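Local coordinates for B-type Cna protein (Enterococcus faecium, PDB 6FWY) that is of unknown function but carries a thioester domain of a cell-wall-anchored surface protein, consistent with a role in covalent attachment to host targets, at residues 75-87 with 102-114. Numbering follows the deposited sequence.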
loop_
_atom_site.group_PDB
_atom_site.type_symbol
_atom_site.label_atom_id
_atom_site.label_comp_id
_atom_site.label_asym_id
_atom_site.label_seq_id
_atom_site.Cartn_x
_atom_site.Cartn_y
_atom_site.Cartn_z
ATOM N N SER A 75 -0.908 8.908 -3.776
ATOM C CA SER A 75 -1.594 8.363 -4.948
ATOM C C SER A 75 -1.004 7.020 -5.416
ATOM O O SER A 75 0.054 6.597 -4.960
ATOM C CB SER A 75 -1.531 9.364 -6.090
ATOM O OG SER A 75 -0.206 9.487 -6.535
ATOM N N ASP A 76 -1.686 6.369 -6.353
ATOM C CA ASP A 76 -1.159 5.173 -6.995
ATOM C C ASP A 76 0.197 5.420 -7.672
ATOM O O ASP A 76 1.047 4.527 -7.724
ATOM C CB ASP A 76 -2.177 4.610 -7.993
ATOM C CG ASP A 76 -3.437 4.050 -7.317
ATOM O OD1 ASP A 76 -3.442 3.889 -6.053
ATOM O OD2 ASP A 76 -4.429 3.793 -8.045
ATOM N N GLU A 77 0.408 6.628 -8.174
ATOM C CA GLU A 77 1.692 6.994 -8.789
ATOM C C GLU A 77 2.815 6.903 -7.753
ATOM O O GLU A 77 3.856 6.320 -8.024
ATOM C CB GLU A 77 1.642 8.401 -9.422
ATOM C CG GLU A 77 0.593 8.557 -10.525
ATOM C CD GLU A 77 0.642 9.925 -11.209
ATOM O OE1 GLU A 77 0.913 10.939 -10.522
ATOM O OE2 GLU A 77 0.425 9.998 -12.452
ATOM N N PHE A 78 2.592 7.469 -6.571
ATOM C CA PHE A 78 3.564 7.384 -5.479
ATOM C C PHE A 78 3.745 5.940 -4.979
ATOM O O PHE A 78 4.860 5.537 -4.685
ATOM C CB PHE A 78 3.212 8.344 -4.327
ATOM C CG PHE A 78 3.659 9.769 -4.560
ATOM C CD1 PHE A 78 4.991 10.128 -4.374
ATOM C CD2 PHE A 78 2.768 10.736 -5.008
ATOM C CE1 PHE A 78 5.427 11.433 -4.636
ATOM C CE2 PHE A 78 3.208 12.050 -5.270
ATOM C CZ PHE A 78 4.526 12.404 -5.060
ATOM N N TYR A 79 2.670 5.162 -4.901
ATOM C CA TYR A 79 2.782 3.733 -4.574
ATOM C C TYR A 79 3.755 3.061 -5.512
ATOM O O TYR A 79 4.688 2.419 -5.068
ATOM C CB TYR A 79 1.416 3.030 -4.651
ATOM C CG TYR A 79 1.504 1.526 -4.506
ATOM C CD1 TYR A 79 1.717 0.925 -3.258
ATOM C CD2 TYR A 79 1.380 0.694 -5.618
ATOM C CE1 TYR A 79 1.809 -0.460 -3.133
ATOM C CE2 TYR A 79 1.470 -0.680 -5.520
ATOM C CZ TYR A 79 1.685 -1.255 -4.276
ATOM O OH TYR A 79 1.764 -2.606 -4.170
ATOM N N ARG A 80 3.541 3.244 -6.814
ATOM C CA ARG A 80 4.392 2.629 -7.820
ATOM C C ARG A 80 5.824 3.146 -7.805
ATOM O O ARG A 80 6.740 2.379 -8.079
ATOM C CB ARG A 80 3.767 2.788 -9.207
ATOM C CG ARG A 80 2.583 1.859 -9.422
ATOM C CD ARG A 80 2.166 1.794 -10.876
ATOM N NE ARG A 80 1.617 3.067 -11.344
ATOM C CZ ARG A 80 0.352 3.474 -11.217
ATOM N NH1 ARG A 80 -0.585 2.715 -10.628
ATOM N NH2 ARG A 80 0.022 4.674 -11.712
ATOM N N MET A 81 6.025 4.418 -7.469
ATOM C CA MET A 81 7.379 4.954 -7.341
ATOM C C MET A 81 8.169 4.133 -6.318
ATOM O O MET A 81 9.311 3.760 -6.586
ATOM C CB MET A 81 7.363 6.431 -6.934
ATOM C CG MET A 81 8.747 7.052 -6.727
ATOM S SD MET A 81 8.659 8.640 -5.872
ATOM C CE MET A 81 8.421 8.118 -4.153
ATOM N N PHE A 82 7.563 3.873 -5.158
ATOM C CA PHE A 82 8.194 3.038 -4.146
ATOM C C PHE A 82 8.415 1.608 -4.636
ATOM O O PHE A 82 9.509 1.108 -4.546
ATOM C CB PHE A 82 7.393 3.036 -2.841
ATOM C CG PHE A 82 7.551 4.291 -2.030
ATOM C CD1 PHE A 82 8.670 4.474 -1.218
ATOM C CD2 PHE A 82 6.582 5.276 -2.051
ATOM C CE1 PHE A 82 8.813 5.629 -0.447
ATOM C CE2 PHE A 82 6.722 6.434 -1.300
ATOM C CZ PHE A 82 7.838 6.606 -0.498
ATOM N N LYS A 83 7.381 0.971 -5.169
ATOM C CA LYS A 83 7.461 -0.437 -5.630
ATOM C C LYS A 83 8.466 -0.646 -6.764
ATOM O O LYS A 83 9.152 -1.662 -6.801
ATOM C CB LYS A 83 6.087 -0.939 -6.061
ATOM C CG LYS A 83 6.003 -2.442 -6.232
ATOM C CD LYS A 83 4.719 -2.904 -6.898
ATOM C CE LYS A 83 4.858 -4.381 -7.279
ATOM N NZ LYS A 83 3.537 -5.023 -7.490
ATOM N N GLY A 84 8.537 0.322 -7.682
ATOM C CA GLY A 84 9.429 0.252 -8.848
ATOM C C GLY A 84 10.729 1.028 -8.742
ATOM O O GLY A 84 11.506 1.038 -9.678
ATOM N N GLY A 85 10.961 1.662 -7.598
ATOM C CA GLY A 85 12.155 2.472 -7.351
ATOM C C GLY A 85 12.995 1.915 -6.196
ATOM O O GLY A 85 12.792 0.781 -5.734
ATOM N N PHE A 86 13.946 2.724 -5.744
ATOM C CA PHE A 86 14.928 2.283 -4.759
ATOM C C PHE A 86 14.305 2.455 -3.359
ATOM O O PHE A 86 13.574 3.440 -3.167
ATOM C CB PHE A 86 16.222 3.088 -4.921
ATOM C CG PHE A 86 17.260 2.812 -3.868
ATOM C CD1 PHE A 86 17.272 3.548 -2.687
ATOM C CD2 PHE A 86 18.226 1.838 -4.059
ATOM C CE1 PHE A 86 18.228 3.296 -1.699
ATOM C CE2 PHE A 86 19.177 1.576 -3.068
ATOM C CZ PHE A 86 19.190 2.314 -1.894
ATOM N N PRO A 87 14.543 1.532 -2.401
ATOM C CA PRO A 87 15.359 0.311 -2.548
ATOM C C PRO A 87 14.605 -0.975 -2.868
ATOM O O PRO A 87 15.183 -2.058 -2.771
ATOM C CB PRO A 87 15.978 0.176 -1.156
ATOM C CG PRO A 87 14.850 0.603 -0.259
ATOM C CD PRO A 87 14.178 1.751 -0.991
ATOM N N ALA A 102 20.720 5.371 -7.586
ATOM C CA ALA A 102 19.381 4.751 -7.587
ATOM C C ALA A 102 18.421 5.523 -6.680
ATOM O O ALA A 102 17.312 5.854 -7.081
ATOM C CB ALA A 102 19.459 3.281 -7.183
ATOM N N TRP A 103 18.865 5.823 -5.468
ATOM C CA TRP A 103 18.081 6.641 -4.552
ATOM C C TRP A 103 17.746 8.024 -5.137
ATOM O O TRP A 103 16.592 8.453 -5.080
ATOM C CB TRP A 103 18.799 6.802 -3.213
ATOM C CG TRP A 103 18.314 7.989 -2.424
ATOM C CD1 TRP A 103 17.098 8.153 -1.830
ATOM C CD2 TRP A 103 19.041 9.183 -2.179
ATOM N NE1 TRP A 103 17.027 9.379 -1.225
ATOM C CE2 TRP A 103 18.207 10.037 -1.423
ATOM C CE3 TRP A 103 20.319 9.629 -2.545
ATOM C CZ2 TRP A 103 18.612 11.311 -1.003
ATOM C CZ3 TRP A 103 20.725 10.892 -2.135
ATOM C CH2 TRP A 103 19.874 11.718 -1.365
ATOM N N TYR A 104 18.738 8.715 -5.697
ATOM C CA TYR A 104 18.506 10.062 -6.239
ATOM C C TYR A 104 17.538 10.044 -7.415
ATOM O O TYR A 104 16.672 10.926 -7.538
ATOM C CB TYR A 104 19.821 10.738 -6.638
ATOM C CG TYR A 104 19.657 12.190 -7.006
ATOM C CD1 TYR A 104 19.624 13.180 -6.027
ATOM C CD2 TYR A 104 19.542 12.573 -8.331
ATOM C CE1 TYR A 104 19.473 14.525 -6.364
ATOM C CE2 TYR A 104 19.397 13.912 -8.678
ATOM C CZ TYR A 104 19.364 14.875 -7.689
ATOM O OH TYR A 104 19.230 16.188 -8.029
ATOM N N ALA A 105 17.699 9.058 -8.295
ATOM C CA ALA A 105 16.759 8.825 -9.404
ATOM C C ALA A 105 15.340 8.713 -8.900
ATOM O O ALA A 105 14.434 9.279 -9.491
ATOM C CB ALA A 105 17.121 7.556 -10.170
ATOM N N THR A 106 15.157 8.005 -7.794
ATOM C CA THR A 106 13.838 7.850 -7.210
ATOM C C THR A 106 13.350 9.188 -6.625
ATOM O O THR A 106 12.196 9.550 -6.810
ATOM C CB THR A 106 13.799 6.699 -6.165
ATOM O OG1 THR A 106 14.465 5.544 -6.684
ATOM C CG2 THR A 106 12.395 6.317 -5.847
ATOM N N GLN A 107 14.225 9.917 -5.944
ATOM C CA GLN A 107 13.880 11.242 -5.404
ATOM C C GLN A 107 13.504 12.227 -6.532
ATOM O O GLN A 107 12.642 13.086 -6.354
ATOM C CB GLN A 107 15.038 11.793 -4.551
ATOM C CG GLN A 107 14.877 13.220 -4.017
ATOM C CD GLN A 107 13.632 13.383 -3.163
ATOM O OE1 GLN A 107 13.590 12.931 -2.032
ATOM N NE2 GLN A 107 12.615 14.030 -3.711
ATOM N N LEU A 108 14.158 12.087 -7.681
ATOM C CA LEU A 108 13.848 12.923 -8.836
ATOM C C LEU A 108 12.404 12.664 -9.303
ATOM O O LEU A 108 11.644 13.594 -9.506
ATOM C CB LEU A 108 14.879 12.665 -9.938
ATOM C CG LEU A 108 14.931 13.582 -11.155
ATOM C CD1 LEU A 108 15.028 15.070 -10.792
ATOM C CD2 LEU A 108 16.141 13.125 -11.960
ATOM N N VAL A 109 12.020 11.390 -9.397
ATOM C CA VAL A 109 10.623 10.992 -9.644
ATOM C C VAL A 109 9.673 11.609 -8.603
ATOM O O VAL A 109 8.660 12.211 -8.966
ATOM C CB VAL A 109 10.444 9.453 -9.666
ATOM C CG1 VAL A 109 8.968 9.054 -9.734
ATOM C CG2 VAL A 109 11.199 8.879 -10.843
ATOM N N SER A 110 10.005 11.477 -7.333
ATOM C CA SER A 110 9.194 12.089 -6.279
ATOM C C SER A 110 8.954 13.601 -6.492
ATOM O O SER A 110 7.830 14.078 -6.371
ATOM C CB SER A 110 9.829 11.854 -4.904
ATOM O OG SER A 110 8.992 12.335 -3.874
ATOM N N TRP A 111 10.018 14.334 -6.805
ATOM C CA TRP A 111 9.922 15.779 -7.017
ATOM C C TRP A 111 8.992 16.125 -8.188
ATOM O O TRP A 111 8.183 17.031 -8.087
ATOM C CB TRP A 111 11.302 16.404 -7.239
ATOM C CG TRP A 111 12.137 16.640 -5.989
ATOM C CD1 TRP A 111 11.685 17.004 -4.741
ATOM C CD2 TRP A 111 13.559 16.581 -5.889
ATOM N NE1 TRP A 111 12.734 17.180 -3.896
ATOM C CE2 TRP A 111 13.897 16.918 -4.561
ATOM C CE3 TRP A 111 14.580 16.265 -6.784
ATOM C CZ2 TRP A 111 15.219 16.940 -4.104
ATOM C CZ3 TRP A 111 15.894 16.314 -6.343
ATOM C CH2 TRP A 111 16.205 16.636 -5.023
ATOM N N VAL A 112 9.116 15.375 -9.280
ATOM C CA VAL A 112 8.282 15.559 -10.470
ATOM C C VAL A 112 6.830 15.197 -10.183
ATOM O O VAL A 112 5.939 15.972 -10.471
ATOM C CB VAL A 112 8.833 14.752 -11.661
ATOM C CG1 VAL A 112 7.885 14.810 -12.865
ATOM C CG2 VAL A 112 10.205 15.293 -12.052
ATOM N N LEU A 113 6.592 14.043 -9.570
ATOM C CA LEU A 113 5.229 13.627 -9.194
ATOM C C LEU A 113 4.548 14.614 -8.269
ATOM O O LEU A 113 3.356 14.825 -8.376
ATOM C CB LEU A 113 5.214 12.222 -8.551
ATOM C CG LEU A 113 5.574 11.002 -9.405
ATOM C CD1 LEU A 113 5.416 9.722 -8.582
ATOM C CD2 LEU A 113 4.701 10.926 -10.650
ATOM N N ALA A 114 5.308 15.215 -7.365
ATOM C CA ALA A 114 4.776 16.221 -6.437
ATOM C C ALA A 114 4.567 17.600 -7.086
ATOM O O ALA A 114 4.039 18.501 -6.466
ATOM C CB ALA A 114 5.670 16.338 -5.211
#
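With its CG swung opposite the backbone N (chi1 178°), Met81 extends from helix 76-84 straight at helix 102-113; its first two torsions bring SD against the facing backbone at Ser110, and the bend at chi3 swings CE over a face of the Phe82 ring. Met81 SD comes within 3.5 Å of Ser110 N, while Met81 CG rests on Val109 CG1 at 3.6 Å and beside Thr106 CG2. Thr106, Val109, Ser110 and Leu113 thus form the hole for a knob-into-hole contact. One turn earlier, Phe78 instead has CG opposite the carbonyl carbon, beside the backbone N, which carries its ring across the gap. Leu113 CD1 sits over one face of the Phe78 ring in a CH-pi contact, 4.2 Å from the centroid and nearly on the ring normal, and Leu113 CB presses on Phe78 CZ at 3.6 Å. Ser110 OG lies at the ring edge, near its plane, but spends its hydrogen bond on Cys52 O.

Within the thioester domain, the axes of segments 76-84 and 102-113 approach to 10.4 Å and run antiparallel (175°); strand 49-52 contacts helix 102-113 through Tyr51, and strand 258-277 meets Phe78 and Phe82. Glu77, whose CB and OE1 skirt Leu113 CD2, turns its OE2 to a salt bridge with Lys149.

Beyond the helix end, Gly85 passes close to Thr106, and Phe86 N donates a nearly straight bond to Thr106 OG1 (3.0 Å, 169°). The same hydroxyl donates to Ala102 O, which also accepts from Thr106 N on the opposite face of its carbonyl plane. The Phe86 ring then leans obliquely on Ala102 CB, 3.7 Å from Phe86 CD2, and on Trp103 CB, 3.6 Å from Phe86 CD1.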